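Local coordinates for haloacid dehalogenase domain protein hydrolase (Planctomyces limnophilus, PDB 4OVY) that probably acts as a hydrolase, perhaps a phosphatase, of the haloacid dehalogenase superfamily and binds a calcium ion, at residues E101-F115 with R195-L207. Residues are numbered along the deposited sequence; the frame is centred on the assembly and turned at random.
Sequences ELTMATHAGMTDDEF and RDGKPVLVRLAEL
R203 reaches from strand 198-204 into the bend between helices 95-106 and 112-125 and lays its guanidinium flat on the F115 ring, a cation-pi stack with centres 4.1 Å apart and planes 17° from parallel; NH1 sits over the ring centre. A bend at chi3 (51°) brings NE round to H107 O at 3.2 Å, and chi4 (91°) turns the guanidinium face to the ring. H107 O lies in the guanidinium plane, though NE comes from above the carbonyl plane. Were the arginine replaced by an alanine, one face of F115 would probably lose its cation and H107 O this donor.

Backbone bonds join the loop to the strand: G109 N gives to R203 O (2.8 Å), R203 N to M110 O (2.9 Å) and D112 N to L201 O (2.9 Å). R195, its NE paired with E193, stretches out to put NH2 on G109 O, a nearly straight bond of 2.9 Å. Two waters link R195 NH1 to the E114 carboxylate, another joins D113 OD2 to K198 NZ, and one bridges M104 O and L204 O. D112 OD2 makes a salt bridge to R221 of the second subunit, while OD1 takes a water shared with L201 N.

Apolar contacts add to this: T111 CG2 lies 3.8 Å from V200 CB, and the selenium of selenomethionine M104 meets L207 CD2.

T111 makes the single bridge to V202 and, with E114, the capping box that starts helix 112-125; a helix-loop-helix thus docks onto the second strand of the antiparallel hairpin 183-195/198-204, within a haloacid dehalogenase fold.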
ATOM      1  N   GLU A 101     -18.558  -1.138  -8.468  1.00 23.10           N
ATOM      2  CA  GLU A 101     -19.061  -1.950  -9.585  1.00 23.54           C
ATOM      3  C   GLU A 101     -19.567  -1.094 -10.754  1.00 23.03           C
ATOM      4  O   GLU A 101     -19.343  -1.433 -11.916  1.00 24.69           O
ATOM      5  CB  GLU A 101     -20.160  -2.911  -9.126  1.00 26.45           C
ATOM      6  CG  GLU A 101     -19.628  -4.052  -8.276  1.00 29.58           C
ATOM      7  CD  GLU A 101     -20.716  -4.943  -7.705  1.00 32.54           C
ATOM      8  OE1 GLU A 101     -21.825  -4.454  -7.409  1.00 36.30           O
ATOM      9  OE2 GLU A 101     -20.445  -6.141  -7.533  1.00 40.23           O
ATOM     10  N   LEU A 102     -20.253   0.003 -10.442  1.00 22.72           N
ATOM     11  CA  LEU A 102     -20.761   0.903 -11.470  1.00 23.82           C
ATOM     12  C   LEU A 102     -19.596   1.559 -12.218  1.00 23.99           C
ATOM     13  O   LEU A 102     -19.610   1.653 -13.449  1.00 24.47           O
ATOM     14  CB  LEU A 102     -21.677   1.960 -10.846  1.00 23.06           C
ATOM     15  CG  LEU A 102     -22.252   3.046 -11.751  1.00 26.16           C
ATOM     16  CD1 LEU A 102     -23.042   2.429 -12.892  1.00 27.71           C
ATOM     17  CD2 LEU A 102     -23.127   3.998 -10.949  1.00 25.39           C
ATOM     18  N   THR A 103     -18.583   1.990 -11.470  1.00 22.19           N
ATOM     19  CA  THR A 103     -17.403   2.598 -12.068  1.00 23.97           C
ATOM     20  C   THR A 103     -16.613   1.562 -12.878  1.00 24.40           C
ATOM     21  O   THR A 103     -16.132   1.857 -13.975  1.00 24.31           O
ATOM     22  CB  THR A 103     -16.511   3.233 -10.978  1.00 25.28           C
ATOM     23  OG1 THR A 103     -17.295   4.138 -10.187  1.00 25.52           O
ATOM     24  CG2 THR A 103     -15.354   3.979 -11.600  1.00 24.83           C
HETATM   25  N   MSE A 104     -16.510   0.348 -12.335  1.00 25.27           N
HETATM   26  CA  MSE A 104     -15.846  -0.780 -12.992  1.00 23.75           C
HETATM   27  C   MSE A 104     -16.472  -1.071 -14.332  1.00 23.84           C
HETATM   28  O   MSE A 104     -15.765  -1.223 -15.326  1.00 24.10           O
HETATM   29  CB  MSE A 104     -15.965  -2.014 -12.091  1.00 24.61           C
HETATM   30  CG  MSE A 104     -15.446  -3.318 -12.689  1.00 28.30           C
HETATM   31 SE   MSE A 104     -16.158  -4.840 -11.655  1.00 35.61          SE
HETATM   32  CE  MSE A 104     -18.024  -4.824 -12.307  1.00 33.53           C
ATOM     33  N   ALA A 105     -17.802  -1.152 -14.370  1.00 23.68           N
ATOM     34  CA  ALA A 105     -18.509  -1.540 -15.592  1.00 25.21           C
ATOM     35  C   ALA A 105     -18.419  -0.490 -16.702  1.00 27.50           C
ATOM     36  O   ALA A 105     -18.614  -0.817 -17.868  1.00 28.56           O
ATOM     37  CB  ALA A 105     -19.970  -1.850 -15.286  1.00 27.14           C
ATOM     38  N   THR A 106     -18.127   0.758 -16.337  1.00 24.20           N
ATOM     39  CA  THR A 106     -18.153   1.873 -17.278  1.00 26.17           C
ATOM     40  C   THR A 106     -16.769   2.354 -17.702  1.00 25.78           C
ATOM     41  O   THR A 106     -16.670   3.221 -18.565  1.00 24.79           O
ATOM     42  CB  THR A 106     -18.950   3.067 -16.707  1.00 26.74           C
ATOM     43  OG1 THR A 106     -18.487   3.394 -15.389  1.00 25.50           O
ATOM     44  CG2 THR A 106     -20.435   2.722 -16.645  1.00 28.58           C
ATOM     45  N   HIS A 107     -15.710   1.803 -17.107  1.00 24.18           N
ATOM     46  CA  HIS A 107     -14.340   2.207 -17.443  1.00 23.91           C
ATOM     47  C   HIS A 107     -13.358   1.055 -17.637  1.00 24.75           C
ATOM     48  O   HIS A 107     -12.148   1.250 -17.538  1.00 26.32           O
ATOM     49  CB  HIS A 107     -13.824   3.150 -16.364  1.00 23.28           C
ATOM     50  CG  HIS A 107     -14.618   4.406 -16.258  1.00 22.33           C
ATOM     51  ND1 HIS A 107     -15.792   4.481 -15.545  1.00 22.90           N
ATOM     52  CD2 HIS A 107     -14.435   5.624 -16.815  1.00 22.05           C
ATOM     53  CE1 HIS A 107     -16.290   5.700 -15.648  1.00 23.82           C
ATOM     54  NE2 HIS A 107     -15.482   6.413 -16.411  1.00 23.81           N
ATOM     55  N   ALA A 108     -13.864  -0.140 -17.920  1.00 21.72           N
ATOM     56  CA  ALA A 108     -13.007  -1.297 -18.163  1.00 23.15           C
ATOM     57  C   ALA A 108     -12.362  -1.183 -19.535  1.00 22.05           C
ATOM     58  O   ALA A 108     -12.960  -0.640 -20.453  1.00 24.15           O
ATOM     59  CB  ALA A 108     -13.809  -2.589 -18.069  1.00 26.64           C
ATOM     60  N   GLY A 109     -11.139  -1.685 -19.665  1.00 21.57           N
ATOM     61  CA  GLY A 109     -10.438  -1.715 -20.949  1.00 24.39           C
ATOM     62  C   GLY A 109      -9.558  -0.510 -21.239  1.00 23.79           C
ATOM     63  O   GLY A 109      -8.788  -0.522 -22.204  1.00 26.55           O
HETATM   64  N   MSE A 110      -9.675   0.536 -20.427  1.00 22.51           N
HETATM   65  CA  MSE A 110      -8.822   1.718 -20.573  1.00 22.46           C
HETATM   66  C   MSE A 110      -7.684   1.623 -19.594  1.00 21.95           C
HETATM   67  O   MSE A 110      -7.736   0.844 -18.637  1.00 21.18           O
HETATM   68  CB  MSE A 110      -9.640   3.001 -20.395  1.00 22.77           C
HETATM   69  CG  MSE A 110     -10.028   3.310 -18.956  1.00 23.27           C
HETATM   70 SE   MSE A 110     -10.924   5.066 -18.829  1.00 26.56          SE
HETATM   71  CE  MSE A 110     -12.428   4.684 -20.052  1.00 26.50           C
ATOM     72  N   THR A 111      -6.643   2.414 -19.825  1.00 21.53           N
ATOM     73  CA  THR A 111      -5.488   2.408 -18.938  1.00 20.70           C
ATOM     74  C   THR A 111      -5.752   3.222 -17.684  1.00 21.27           C
ATOM     75  O   THR A 111      -6.684   4.031 -17.634  1.00 19.79           O
ATOM     76  CB  THR A 111      -4.220   2.964 -19.609  1.00 21.17           C
ATOM     77  OG1 THR A 111      -4.392   4.354 -19.878  1.00 23.33           O
ATOM     78  CG2 THR A 111      -3.915   2.220 -20.911  1.00 24.05           C
ATOM     79  N   ASP A 112      -4.907   3.005 -16.680  1.00 20.82           N
ATOM     80  CA  ASP A 112      -4.909   3.820 -15.461  1.00 21.84           C
ATOM     81  C   ASP A 112      -4.770   5.316 -15.770  1.00 21.63           C
ATOM     82  O   ASP A 112      -5.499   6.136 -15.217  1.00 21.62           O
ATOM     83  CB  ASP A 112      -3.813   3.355 -14.480  1.00 24.08           C
ATOM     84  CG  ASP A 112      -2.397   3.361 -15.084  1.00 23.13           C
ATOM     85  OD1 ASP A 112      -2.221   3.301 -16.321  1.00 22.86           O
ATOM     86  OD2 ASP A 112      -1.437   3.414 -14.295  1.00 27.48           O
ATOM     87  N   ASP A 113      -3.862   5.663 -16.675  1.00 21.05           N
ATOM     88  CA  ASP A 113      -3.660   7.060 -17.049  1.00 22.19           C
ATOM     89  C   ASP A 113      -4.876   7.659 -17.760  1.00 20.94           C
ATOM     90  O   ASP A 113      -5.205   8.828 -17.556  1.00 22.23           O
ATOM     91  CB  ASP A 113      -2.411   7.205 -17.925  1.00 24.46           C
ATOM     92  CG  ASP A 113      -1.116   7.052 -17.142  1.00 25.79           C
ATOM     93  OD1 ASP A 113      -1.132   7.014 -15.893  1.00 27.53           O
ATOM     94  OD2 ASP A 113      -0.058   6.973 -17.788  1.00 30.00           O
ATOM     95  N   GLU A 114      -5.545   6.864 -18.592  1.00 21.75           N
ATOM     96  CA  GLU A 114      -6.751   7.327 -19.272  1.00 20.96           C
ATOM     97  C   GLU A 114      -7.850   7.638 -18.250  1.00 22.33           C
ATOM     98  O   GLU A 114      -8.507   8.688 -18.325  1.00 21.91           O
ATOM     99  CB  GLU A 114      -7.202   6.296 -20.322  1.00 22.16           C
ATOM    100  CG  GLU A 114      -6.299   6.329 -21.554  1.00 24.96           C
ATOM    101  CD  GLU A 114      -6.423   5.147 -22.502  1.00 26.11           C
ATOM    102  OE1 GLU A 114      -7.028   4.103 -22.172  1.00 25.88           O
ATOM    103  OE2 GLU A 114      -5.869   5.268 -23.611  1.00 30.99           O
ATOM    104  N   PHE A 115      -8.016   6.747 -17.273  1.00 19.76           N
ATOM    105  CA  PHE A 115      -9.007   6.952 -16.226  1.00 20.17           C
ATOM    106  C   PHE A 115      -8.674   8.196 -15.389  1.00 19.44           C
ATOM    107  O   PHE A 115      -9.557   8.991 -15.088  1.00 21.17           O
ATOM    108  CB  PHE A 115      -9.117   5.720 -15.330  1.00 18.97           C
ATOM    109  CG  PHE A 115     -10.199   5.829 -14.302  1.00 20.16           C
ATOM    110  CD1 PHE A 115     -11.532   5.727 -14.670  1.00 22.26           C
ATOM    111  CD2 PHE A 115      -9.890   6.061 -12.969  1.00 20.47           C
ATOM    112  CE1 PHE A 115     -12.545   5.844 -13.724  1.00 22.10           C
ATOM    113  CE2 PHE A 115     -10.890   6.177 -12.022  1.00 21.85           C
ATOM    114  CZ  PHE A 115     -12.220   6.070 -12.401  1.00 22.97           C
ATOM    115  N   ARG A 195       1.150  -1.265 -24.988  1.00 28.12           N
ATOM    116  CA  ARG A 195       0.331  -0.716 -26.062  1.00 30.06           C
ATOM    117  C   ARG A 195       1.202   0.234 -26.864  1.00 33.87           C
ATOM    118  O   ARG A 195       1.717   1.214 -26.317  1.00 34.30           O
ATOM    119  CB  ARG A 195      -0.880   0.011 -25.488  1.00 31.50           C
ATOM    120  CG  ARG A 195      -1.949  -0.933 -24.954  1.00 32.67           C
ATOM    121  CD  ARG A 195      -3.179  -0.170 -24.495  1.00 33.59           C
ATOM    122  NE  ARG A 195      -4.227  -1.061 -24.005  1.00 29.44           N
ATOM    123  CZ  ARG A 195      -5.451  -0.673 -23.652  1.00 31.66           C
ATOM    124  NH1 ARG A 195      -5.810   0.609 -23.725  1.00 32.75           N
ATOM    125  NH2 ARG A 195      -6.329  -1.574 -23.224  1.00 31.04           N
ATOM    126  N   ASP A 196       1.388  -0.066 -28.149  1.00 37.40           N
ATOM    127  CA  ASP A 196       2.290   0.711 -29.011  1.00 38.08           C
ATOM    128  C   ASP A 196       3.704   0.749 -28.425  1.00 36.75           C
ATOM    129  O   ASP A 196       4.388   1.763 -28.510  1.00 36.89           O
ATOM    130  CB  ASP A 196       1.762   2.149 -29.228  1.00 37.83           C
ATOM    131  CG  ASP A 196       0.850   2.275 -30.427  1.00 23.39           C
ATOM    132  OD1 ASP A 196       0.116   1.312 -30.732  1.00 48.25           O
ATOM    133  OD2 ASP A 196       0.848   3.361 -31.065  1.00 43.47           O
ATOM    134  N   GLY A 197       4.128  -0.356 -27.815  1.00 34.93           N
ATOM    135  CA  GLY A 197       5.452  -0.448 -27.195  1.00 36.67           C
ATOM    136  C   GLY A 197       5.569   0.228 -25.837  1.00 34.81           C
ATOM    137  O   GLY A 197       6.638   0.220 -25.231  1.00 34.36           O
ATOM    138  N   LYS A 198       4.467   0.793 -25.350  1.00 35.34           N
ATOM    139  CA  LYS A 198       4.440   1.540 -24.093  1.00 32.52           C
ATOM    140  C   LYS A 198       3.875   0.648 -22.980  1.00 29.53           C
ATOM    141  O   LYS A 198       2.753   0.163 -23.101  1.00 25.40           O
ATOM    142  CB  LYS A 198       3.576   2.788 -24.273  1.00 38.63           C
ATOM    143  CG  LYS A 198       3.218   3.558 -23.012  1.00 47.90           C
ATOM    144  CD  LYS A 198       2.494   4.849 -23.386  1.00 53.01           C
ATOM    145  CE  LYS A 198       1.593   5.346 -22.271  1.00 53.70           C
ATOM    146  NZ  LYS A 198       2.352   5.637 -21.028  1.00 56.51           N
ATOM    147  N   PRO A 199       4.642   0.431 -21.892  1.00 27.57           N
ATOM    148  CA  PRO A 199       4.083  -0.341 -20.776  1.00 26.29           C
ATOM    149  C   PRO A 199       2.951   0.397 -20.058  1.00 25.40           C
ATOM    150  O   PRO A 199       3.107   1.560 -19.672  1.00 28.39           O
ATOM    151  CB  PRO A 199       5.286  -0.537 -19.839  1.00 28.96           C
ATOM    152  CG  PRO A 199       6.491  -0.278 -20.680  1.00 30.20           C
ATOM    153  CD  PRO A 199       6.060   0.759 -21.668  1.00 29.81           C
ATOM    154  N   VAL A 200       1.820  -0.280 -19.887  1.00 23.36           N
ATOM    155  CA  VAL A 200       0.645   0.317 -19.259  1.00 22.72           C
ATOM    156  C   VAL A 200      -0.035  -0.674 -18.323  1.00 22.40           C
ATOM    157  O   VAL A 200       0.179  -1.889 -18.419  1.00 22.28           O
ATOM    158  CB  VAL A 200      -0.401   0.789 -20.295  1.00 24.89           C
ATOM    159  CG1 VAL A 200       0.198   1.797 -21.269  1.00 27.16           C
ATOM    160  CG2 VAL A 200      -1.007  -0.391 -21.049  1.00 24.44           C
ATOM    161  N   LEU A 201      -0.844  -0.142 -17.414  1.00 21.08           N
ATOM    162  CA  LEU A 201      -1.770  -0.952 -16.629  1.00 21.22           C
ATOM    163  C   LEU A 201      -3.169  -0.675 -17.144  1.00 21.23           C
ATOM    164  O   LEU A 201      -3.570   0.489 -17.273  1.00 22.75           O
ATOM    165  CB  LEU A 201      -1.704  -0.625 -15.139  1.00 21.14           C
ATOM    166  CG  LEU A 201      -0.550  -1.202 -14.304  1.00 22.38           C
ATOM    167  CD1 LEU A 201      -0.364  -2.705 -14.514  1.00 21.95           C
ATOM    168  CD2 LEU A 201       0.746  -0.467 -14.573  1.00 24.87           C
ATOM    169  N   VAL A 202      -3.903  -1.754 -17.417  1.00 21.59           N
ATOM    170  CA  VAL A 202      -5.243  -1.695 -17.985  1.00 21.31           C
ATOM    171  C   VAL A 202      -6.258  -2.129 -16.934  1.00 20.33           C
ATOM    172  O   VAL A 202      -6.066  -3.140 -16.253  1.00 21.19           O
ATOM    173  CB  VAL A 202      -5.346  -2.621 -19.217  1.00 22.84           C
ATOM    174  CG1 VAL A 202      -6.762  -2.638 -19.779  1.00 23.75           C
ATOM    175  CG2 VAL A 202      -4.357  -2.173 -20.278  1.00 23.84           C
ATOM    176  N   ARG A 203      -7.341  -1.368 -16.825  1.00 19.52           N
ATOM    177  CA  ARG A 203      -8.425  -1.675 -15.898  1.00 20.85           C
ATOM    178  C   ARG A 203      -9.272  -2.854 -16.396  1.00 21.27           C
ATOM    179  O   ARG A 203      -9.683  -2.896 -17.559  1.00 22.78           O
ATOM    180  CB  ARG A 203      -9.319  -0.454 -15.717  1.00 21.62           C
ATOM    181  CG  ARG A 203      -8.626   0.762 -15.114  1.00 21.63           C
ATOM    182  CD  ARG A 203      -9.525   1.982 -15.198  1.00 22.74           C
ATOM    183  NE  ARG A 203     -10.847   1.688 -14.659  1.00 25.43           N
ATOM    184  CZ  ARG A 203     -11.223   1.851 -13.394  1.00 29.06           C
ATOM    185  NH1 ARG A 203     -10.394   2.356 -12.482  1.00 29.72           N
ATOM    186  NH2 ARG A 203     -12.463   1.517 -13.041  1.00 35.57           N
ATOM    187  N   LEU A 204      -9.531  -3.802 -15.506  1.00 21.27           N
ATOM    188  CA  LEU A 204     -10.367  -4.958 -15.809  1.00 23.01           C
ATOM    189  C   LEU A 204     -11.786  -4.776 -15.271  1.00 23.06           C
ATOM    190  O   LEU A 204     -12.031  -3.950 -14.388  1.00 23.07           O
ATOM    191  CB  LEU A 204      -9.746  -6.215 -15.214  1.00 22.47           C
ATOM    192  CG  LEU A 204      -8.310  -6.528 -15.647  1.00 24.75           C
ATOM    193  CD1 LEU A 204      -7.844  -7.810 -14.976  1.00 25.01           C
ATOM    194  CD2 LEU A 204      -8.210  -6.640 -17.164  1.00 28.59           C
ATOM    195  N   ALA A 205     -12.717  -5.550 -15.819  1.00 23.19           N
ATOM    196  CA  ALA A 205     -14.100  -5.557 -15.352  1.00 23.39           C
ATOM    197  C   ALA A 205     -14.228  -6.588 -14.239  1.00 25.07           C
ATOM    198  O   ALA A 205     -15.051  -7.498 -14.302  1.00 24.94           O
ATOM    199  CB  ALA A 205     -15.046  -5.881 -16.505  1.00 26.86           C
ATOM    200  N   GLU A 206     -13.397  -6.430 -13.216  1.00 24.42           N
ATOM    201  CA  GLU A 206     -13.315  -7.371 -12.119  1.00 26.89           C
ATOM    202  C   GLU A 206     -12.964  -6.589 -10.861  1.00 24.59           C
ATOM    203  O   GLU A 206     -12.072  -5.745 -10.899  1.00 23.11           O
ATOM    204  CB  GLU A 206     -12.230  -8.397 -12.428  1.00 32.87           C
ATOM    205  CG  GLU A 206     -12.414  -9.741 -11.768  1.00 42.66           C
ATOM    206  CD  GLU A 206     -11.285 -10.701 -12.098  1.00 47.46           C
ATOM    207  OE1 GLU A 206     -10.662 -10.554 -13.177  1.00 47.47           O
ATOM    208  OE2 GLU A 206     -11.015 -11.595 -11.268  1.00 55.70           O
ATOM    209  N   LEU A 207     -13.675  -6.856  -9.766  1.00 24.16           N
ATOM    210  CA  LEU A 207     -13.401  -6.198  -8.491  1.00 23.06           C
ATOM    211  C   LEU A 207     -12.109  -6.727  -7.888  1.00 20.81           C
ATOM    212  O   LEU A 207     -11.837  -7.921  -7.932  1.00 22.39           O
ATOM    213  CB  LEU A 207     -14.531  -6.434  -7.486  1.00 25.01           C
ATOM    214  CG  LEU A 207     -15.870  -5.742  -7.721  1.00 26.69           C
ATOM    215  CD1 LEU A 207     -16.837  -6.140  -6.615  1.00 29.29           C
ATOM    216  CD2 LEU A 207     -15.699  -4.226  -7.790  1.00 27.88           C
TER
HETATM  217  O   HOH W   1     -12.972  -1.193 -14.768  1.00 26.08           O
HETATM  218  O   HOH W   2      -0.048   3.028 -17.632  1.00 34.11           O
HETATM  219  O   HOH W   3      -0.051   5.008 -19.657  1.00 37.70           O
HETATM  220  O   HOH W   4      -4.549   2.985 -24.491  1.00 29.90           O
HETATM  221  O   HOH W   5      -8.043   2.510 -24.033  1.00 31.98           O